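Local atomic coordinates of Co-type Nitrile Hydratase beta subunit (Pseudomonas putida, PDB entry 3QYH), a protein that forms, with the alpha subunit, the cobalt-dependent nitrile hydratase, an enzyme that hydrates nitriles to the corresponding amides. Residues Thr148-Arg152 against Tyr153-Lys157; Asp210-Asp213 against Asp214-Glu217. All coordinates share one frame; numbering follows the deposited sequence.

Interaction 1: residues Thr148-Arg152 against Tyr153-Lys157; sequences TRMPR and YTRGK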
ATOM      1  N   THR B 148      14.153  -3.127  -5.788  1.00  8.89           N
ATOM      2  CA  THR B 148      13.428  -4.033  -6.666  1.00 10.23           C
ATOM      3  C   THR B 148      12.101  -4.423  -6.034  1.00 13.48           C
ATOM      4  O   THR B 148      11.930  -4.295  -4.817  1.00 12.98           O
ATOM      5  CB  THR B 148      14.251  -5.314  -6.983  1.00 16.30           C
ATOM      6  OG1 THR B 148      13.688  -5.986  -8.122  1.00 16.00           O
ATOM      7  CG2 THR B 148      14.278  -6.276  -5.777  1.00 12.07           C
ATOM      8  N   ARG B 149      11.157  -4.903  -6.850  1.00 13.36           N
ATOM      9  CA  ARG B 149       9.834  -5.252  -6.317  1.00 13.83           C
ATOM     10  C   ARG B 149       9.498  -6.736  -6.434  1.00 16.98           C
ATOM     11  O   ARG B 149       8.329  -7.105  -6.291  1.00 15.76           O
ATOM     12  CB  ARG B 149       8.716  -4.417  -6.990  1.00 11.85           C
ATOM     13  CG  ARG B 149       8.884  -2.906  -6.827  1.00 11.87           C
ATOM     14  CD  ARG B 149       8.828  -2.495  -5.336  1.00 13.22           C
ATOM     15  NE  ARG B 149       7.467  -2.569  -4.829  1.00 13.97           N
ATOM     16  CZ  ARG B 149       7.111  -2.324  -3.575  1.00 13.15           C
ATOM     17  NH1 ARG B 149       8.015  -1.995  -2.649  1.00  8.72           N
ATOM     18  NH2 ARG B 149       5.834  -2.403  -3.254  1.00 11.97           N
ATOM     19  N   MET B 150      10.500  -7.578  -6.688  1.00 11.81           N
ATOM     20  CA  MET B 150      10.299  -9.022  -6.656  1.00 16.73           C
ATOM     21  C   MET B 150      10.649  -9.539  -5.286  1.00 14.01           C
ATOM     22  O   MET B 150      11.834  -9.583  -4.923  1.00 15.45           O
ATOM     23  CB  MET B 150      11.132  -9.770  -7.739  1.00 15.58           C
ATOM     24  CG  MET B 150      12.594  -9.391  -7.866  1.00 15.63           C
ATOM     25  SD  MET B 150      13.560 -10.785  -8.585  1.00 19.46           S
ATOM     26  CE  MET B 150      12.942 -10.804 -10.266  1.00 15.92           C
ATOM     27  N   PRO B 151       9.630  -9.908  -4.498  1.00 13.40           N
ATOM     28  CA  PRO B 151       9.952 -10.328  -3.130  1.00 13.49           C
ATOM     29  C   PRO B 151      10.840 -11.567  -3.139  1.00 16.02           C
ATOM     30  O   PRO B 151      10.749 -12.397  -4.053  1.00 11.56           O
ATOM     31  CB  PRO B 151       8.595 -10.669  -2.524  1.00 11.96           C
ATOM     32  CG  PRO B 151       7.574  -9.868  -3.367  1.00 12.05           C
ATOM     33  CD  PRO B 151       8.179  -9.916  -4.772  1.00 12.74           C
ATOM     34  N   ARG B 152      11.689 -11.686  -2.124  1.00 12.13           N
ATOM     35  CA  ARG B 152      12.583 -12.828  -2.023  1.00 13.88           C
ATOM     36  C   ARG B 152      11.805 -14.134  -2.090  1.00 12.61           C
ATOM     37  O   ARG B 152      12.255 -15.084  -2.726  1.00 12.27           O
ATOM     38  CB  ARG B 152      13.370 -12.771  -0.718  1.00 16.57           C
ATOM     39  CG  ARG B 152      14.854 -12.924  -0.929  1.00 34.10           C
ATOM     40  CD  ARG B 152      15.701 -12.608   0.321  1.00 31.84           C
ATOM     41  NE  ARG B 152      16.888 -13.468   0.329  1.00 33.74           N
ATOM     42  CZ  ARG B 152      17.763 -13.559   1.334  1.00 35.14           C
ATOM     43  NH1 ARG B 152      18.811 -14.380   1.238  1.00 24.00           N
ATOM     44  NH2 ARG B 152      17.593 -12.834   2.432  1.00 24.33           N
ATOM     45  N   TYR B 153      10.629 -14.179  -1.456  1.00 11.61           N
ATOM     46  CA  TYR B 153       9.865 -15.430  -1.387  1.00 10.52           C
ATOM     47  C   TYR B 153       9.368 -15.951  -2.746  1.00 14.07           C
ATOM     48  O   TYR B 153       8.942 -17.102  -2.847  1.00 15.83           O
ATOM     49  CB  TYR B 153       8.707 -15.343  -0.364  1.00 10.55           C
ATOM     50  CG  TYR B 153       7.492 -14.536  -0.816  1.00 15.31           C
ATOM     51  CD1 TYR B 153       7.334 -13.195  -0.430  1.00 12.69           C
ATOM     52  CD2 TYR B 153       6.500 -15.115  -1.613  1.00 11.70           C
ATOM     53  CE1 TYR B 153       6.216 -12.443  -0.852  1.00 11.98           C
ATOM     54  CE2 TYR B 153       5.381 -14.388  -2.016  1.00 11.12           C
ATOM     55  CZ  TYR B 153       5.246 -13.054  -1.642  1.00 13.27           C
ATOM     56  OH  TYR B 153       4.131 -12.351  -2.057  1.00 13.87           O
ATOM     57  N   THR B 154       9.421 -15.112  -3.781  1.00 15.51           N
ATOM     58  CA  THR B 154       8.971 -15.520  -5.113  1.00 12.50           C
ATOM     59  C   THR B 154      10.112 -15.987  -6.030  1.00 17.12           C
ATOM     60  O   THR B 154       9.866 -16.601  -7.072  1.00 16.05           O
ATOM     61  CB  THR B 154       8.227 -14.370  -5.864  1.00 12.28           C
ATOM     62  OG1 THR B 154       9.150 -13.336  -6.193  1.00 14.87           O
ATOM     63  CG2 THR B 154       7.061 -13.797  -5.044  1.00 12.18           C
ATOM     64  N   ARG B 155      11.352 -15.691  -5.655  1.00 11.97           N
ATOM     65  CA  ARG B 155      12.459 -15.884  -6.589  1.00 14.89           C
ATOM     66  C   ARG B 155      12.732 -17.370  -6.903  1.00 14.83           C
ATOM     67  O   ARG B 155      12.792 -18.205  -6.012  1.00 13.26           O
ATOM     68  CB  ARG B 155      13.715 -15.140  -6.106  1.00 15.70           C
ATOM     69  CG  ARG B 155      13.466 -13.643  -6.046  1.00 18.67           C
ATOM     70  CD  ARG B 155      14.668 -12.849  -5.591  1.00 14.46           C
ATOM     71  NE  ARG B 155      14.236 -11.557  -5.055  1.00 17.21           N
ATOM     72  CZ  ARG B 155      14.996 -10.793  -4.272  1.00 22.44           C
ATOM     73  NH1 ARG B 155      16.230 -11.184  -3.955  1.00 14.31           N
ATOM     74  NH2 ARG B 155      14.537  -9.643  -3.802  1.00 13.80           N
ATOM     75  N   GLY B 156      12.864 -17.682  -8.181  1.00 18.48           N
ATOM     76  CA  GLY B 156      13.033 -19.059  -8.601  1.00 15.84           C
ATOM     77  C   GLY B 156      11.748 -19.862  -8.650  1.00 20.03           C
ATOM     78  O   GLY B 156      11.768 -21.040  -9.025  1.00 19.97           O
ATOM     79  N   LYS B 157      10.624 -19.256  -8.273  1.00 13.13           N
ATOM     80  CA  LYS B 157       9.381 -20.024  -8.192  1.00 15.07           C
ATOM     81  C   LYS B 157       8.574 -19.915  -9.494  1.00 18.29           C
ATOM     82  O   LYS B 157       8.732 -18.959 -10.257  1.00 18.22           O
ATOM     83  CB  LYS B 157       8.533 -19.582  -7.000  1.00 13.75           C
ATOM     84  CG  LYS B 157       9.241 -19.682  -5.649  1.00 20.87           C
ATOM     85  CD  LYS B 157       9.638 -21.113  -5.358  1.00 23.63           C
ATOM     86  CE  LYS B 157       9.934 -21.346  -3.876  1.00 26.10           C
ATOM     87  NZ  LYS B 157      10.944 -20.424  -3.359  1.00 28.11           N
TER
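From P151 to R155 the backbone folds into a short 3-10 turn, the amide of T154 reaching back to P151 O and R155 N to R152 O, the latter pair 3.1 Å apart. A type II beta turn follows from T154 to K157, closed by K157 N on T154 O, with G156 taking its positive phi.

The side chain of T154 adds a second bond to the first of these carbonyls. T154 OG1, placed between the backbone N and the carbonyl carbon (chi1 69°), donates to P151 O at 2.8 Å in the carbonyl plane. R155 doubles back further. Extended from CG to NE, it presents the side of its guanidinium to M150 O, and that single oxygen takes both R155 NE, at 3.1 Å, and R155 NH2, at 2.9 Å, lying in the guanidinium plane. These two bonds, with a third from R155 NH1 to N2, fix the rotation of the group. R152 CA lies over one face of it, toward the rim, and M150 SD packs 3.7 Å from R155 NE. P151 and Y153 run side by side, with P151 CB 3.4 Å from Y153 CE1; the tyrosine hydroxyl bonds to an acidic side chain of the chain of another protein.

All this lies in the loop between strands 136-139 and 158-168. M150 and T154 pack on V139 of the former, Y153 rests on I207 and V209 of strand 206-212 and on L195 of helix 192-196, and G156 and K157 pair with the backbone of V139 as the next strand begins.

Interaction 2: residues Asp210-Asp213 against Asp214-Glu217; sequences DLWD and DYLE
The ring of Y215 turns one face to the CB of W212: W212 CB stands 3.9 Å from the centroid of the Y215 ring and only 3° off the normal, a CH-pi contact almost exactly over the centre. The two side chains point the same way, side by side, and their rings meet obliquely. The five-membered ring of W212 and the Y215 ring are inclined at 51°, with W212 CE3 at 3.6 Å from Y215 CE2. L211 arrives from another direction, crossing the tyrosine at about a right angle and setting L211 CD2 in the plane of the ring, 3.7 Å from Y215 CD2. L211 CD1 meets L216 CD2 at 4.1 Å, so L211 touches Y215 and L216 with separate branches.

Y215 is brought here by a tight 3-10 turn that ends strand 206-212: Y215 N donates to W212 O at 2.9 Å, and L216 N to D213 O. The tyrosine CG is anti to the carbonyl carbon (chi1 -76°), which swings the ring back beside the turn it closes. The hydroxyl at the far end bonds to D172 and to the amide of R149; with an alanine here, W212 CB and L211 CD2 would probably lose the surface they pack on, and D172 and the R149 amide a bonding partner.

D213 points out of this cluster, its carboxylate in a salt bridge with R130 and a hydrogen bond to Y186, while the indole NE1 of W212 bonds to V169 O. The turn joins strands 206-212 and 216-218, the outermost of the antiparallel sheet within this chain: L211 and D213 pair with strand 183-191 through Y186 and H184, and beyond the bend E217 pairs with R138 of strand 136-139, on which L211 and L216 also pack through V139.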
ATOM      1  N   ASP B 210       2.351  -9.046  -8.085  1.00 11.92           N
ATOM      2  CA  ASP B 210       2.505  -8.263  -9.300  1.00 13.36           C
ATOM      3  C   ASP B 210       3.966  -8.069  -9.695  1.00 15.19           C
ATOM      4  O   ASP B 210       4.767  -7.518  -8.932  1.00 14.00           O
ATOM      5  CB  ASP B 210       1.767  -6.919  -9.185  1.00 15.45           C
ATOM      6  CG  ASP B 210       0.268  -7.099  -8.996  1.00 20.01           C
ATOM      7  OD1 ASP B 210      -0.406  -6.125  -8.589  1.00 18.80           O
ATOM      8  OD2 ASP B 210      -0.231  -8.225  -9.248  1.00 18.86           O
ATOM      9  N   LEU B 211       4.304  -8.516 -10.898  1.00 13.35           N
ATOM     10  CA  LEU B 211       5.700  -8.652 -11.279  1.00 13.91           C
ATOM     11  C   LEU B 211       5.929  -8.069 -12.663  1.00 16.18           C
ATOM     12  O   LEU B 211       5.082  -8.213 -13.547  1.00 16.28           O
ATOM     13  CB  LEU B 211       6.097 -10.126 -11.247  1.00 11.62           C
ATOM     14  CG  LEU B 211       6.094 -10.724  -9.837  1.00 16.55           C
ATOM     15  CD1 LEU B 211       6.158 -12.233  -9.895  1.00 16.54           C
ATOM     16  CD2 LEU B 211       7.253 -10.164  -8.964  1.00 12.37           C
ATOM     17  N   TRP B 212       7.067  -7.405 -12.839  1.00 10.22           N
ATOM     18  CA  TRP B 212       7.401  -6.778 -14.101  1.00 12.46           C
ATOM     19  C   TRP B 212       7.910  -7.807 -15.108  1.00 17.49           C
ATOM     20  O   TRP B 212       8.470  -8.835 -14.732  1.00 18.27           O
ATOM     21  CB  TRP B 212       8.435  -5.680 -13.887  1.00 12.63           C
ATOM     22  CG  TRP B 212       7.851  -4.348 -13.413  1.00 15.47           C
ATOM     23  CD1 TRP B 212       7.711  -3.201 -14.153  1.00 16.67           C
ATOM     24  CD2 TRP B 212       7.339  -4.045 -12.110  1.00 14.67           C
ATOM     25  NE1 TRP B 212       7.145  -2.210 -13.384  1.00 17.23           N
ATOM     26  CE2 TRP B 212       6.914  -2.703 -12.125  1.00 17.85           C
ATOM     27  CE3 TRP B 212       7.210  -4.776 -10.926  1.00 13.52           C
ATOM     28  CZ2 TRP B 212       6.363  -2.083 -11.005  1.00 15.37           C
ATOM     29  CZ3 TRP B 212       6.669  -4.148  -9.817  1.00 14.55           C
ATOM     30  CH2 TRP B 212       6.267  -2.819  -9.861  1.00 12.43           C
ATOM     31  N   ASP B 213       7.700  -7.524 -16.387  1.00 17.83           N
ATOM     32  CA  ASP B 213       7.997  -8.460 -17.473  1.00 17.13           C
ATOM     33  C   ASP B 213       9.414  -9.029 -17.376  1.00 17.48           C
ATOM     34  O   ASP B 213       9.598 -10.248 -17.412  1.00 16.53           O
ATOM     35  CB  ASP B 213       7.792  -7.772 -18.835  1.00 16.22           C
ATOM     36  CG  ASP B 213       7.864  -8.740 -19.996  1.00 22.07           C
ATOM     37  OD1 ASP B 213       8.953  -9.281 -20.225  1.00 20.92           O
ATOM     38  OD2 ASP B 213       6.831  -8.952 -20.681  1.00 22.83           O
ATOM     39  N   ASP B 214      10.418  -8.166 -17.243  1.00 15.79           N
ATOM     40  CA  ASP B 214      11.781  -8.690 -17.197  1.00 18.79           C
ATOM     41  C   ASP B 214      12.203  -9.286 -15.847  1.00 20.67           C
ATOM     42  O   ASP B 214      13.369  -9.602 -15.664  1.00 18.70           O
ATOM     43  CB  ASP B 214      12.821  -7.688 -17.737  1.00 16.81           C
ATOM     44  CG  ASP B 214      13.023  -6.489 -16.832  1.00 20.13           C
ATOM     45  OD1 ASP B 214      12.443  -6.442 -15.724  1.00 20.54           O
ATOM     46  OD2 ASP B 214      13.769  -5.577 -17.236  1.00 22.03           O
ATOM     47  N   TYR B 215      11.256  -9.446 -14.920  1.00 15.58           N
ATOM     48  CA  TYR B 215      11.497 -10.215 -13.695  1.00 19.64           C
ATOM     49  C   TYR B 215      11.301 -11.694 -14.008  1.00 17.79           C
ATOM     50  O   TYR B 215      11.597 -12.559 -13.179  1.00 19.40           O
ATOM     51  CB  TYR B 215      10.475  -9.857 -12.613  1.00 13.87           C
ATOM     52  CG  TYR B 215      10.654  -8.540 -11.880  1.00 13.60           C
ATOM     53  CD1 TYR B 215      11.639  -7.621 -12.240  1.00 13.59           C
ATOM     54  CD2 TYR B 215       9.797  -8.214 -10.829  1.00 12.17           C
ATOM     55  CE1 TYR B 215      11.777  -6.404 -11.532  1.00 16.07           C
ATOM     56  CE2 TYR B 215       9.912  -7.017 -10.134  1.00 11.84           C
ATOM     57  CZ  TYR B 215      10.895  -6.117 -10.478  1.00 13.86           C
ATOM     58  OH  TYR B 215      10.954  -4.930  -9.754  1.00 15.27           O
ATOM     59  N   LEU B 216      10.780 -11.986 -15.197  1.00 16.21           N
ATOM     60  CA  LEU B 216      10.275 -13.329 -15.502  1.00 15.62           C
ATOM     61  C   LEU B 216      10.973 -13.996 -16.683  1.00 17.75           C
ATOM     62  O   LEU B 216      11.601 -13.323 -17.504  1.00 20.46           O
ATOM     63  CB  LEU B 216       8.770 -13.279 -15.783  1.00 15.52           C
ATOM     64  CG  LEU B 216       7.893 -12.558 -14.762  1.00 18.51           C
ATOM     65  CD1 LEU B 216       6.476 -12.415 -15.286  1.00 15.35           C
ATOM     66  CD2 LEU B 216       7.904 -13.293 -13.416  1.00 17.80           C
ATOM     67  N   GLU B 217      10.839 -15.324 -16.759  1.00 18.69           N
ATOM     68  CA  GLU B 217      11.224 -16.093 -17.945  1.00 19.73           C
ATOM     69  C   GLU B 217      10.182 -17.180 -18.112  1.00 18.83           C
ATOM     70  O   GLU B 217       9.510 -17.526 -17.145  1.00 19.24           O
ATOM     71  CB  GLU B 217      12.593 -16.748 -17.763  1.00 18.48           C
ATOM     72  CG  GLU B 217      12.591 -17.902 -16.783  1.00 19.23           C
ATOM     73  CD  GLU B 217      13.980 -18.530 -16.593  1.00 29.74           C
ATOM     74  OE1 GLU B 217      14.919 -18.207 -17.356  1.00 27.39           O
ATOM     75  OE2 GLU B 217      14.123 -19.350 -15.667  1.00 32.34           O
TER

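In the fold
Along the chain the two contacts come in series, interaction 1 closing before interaction 2 opens, yet their centres lie about 10 Å apart and they touch directly. Besides the R149 amide bond to Y215, R149 CB packs on W212 CZ3 and M150 CE on Y215 CB. Both belong to the C-terminal, SH3-like part of the subunit: interaction 1 lies in the loop before strand 158-168, interaction 2 in the turn between strands 206-212 and 216-218, and both pack against strand 136-139. The side chains of P151 and W212 each lie about 11 Å from the bound cobalt ion, and R149 and D210 bond to the chain of another protein, consistent with this region forming part of the subunit interface near the metal.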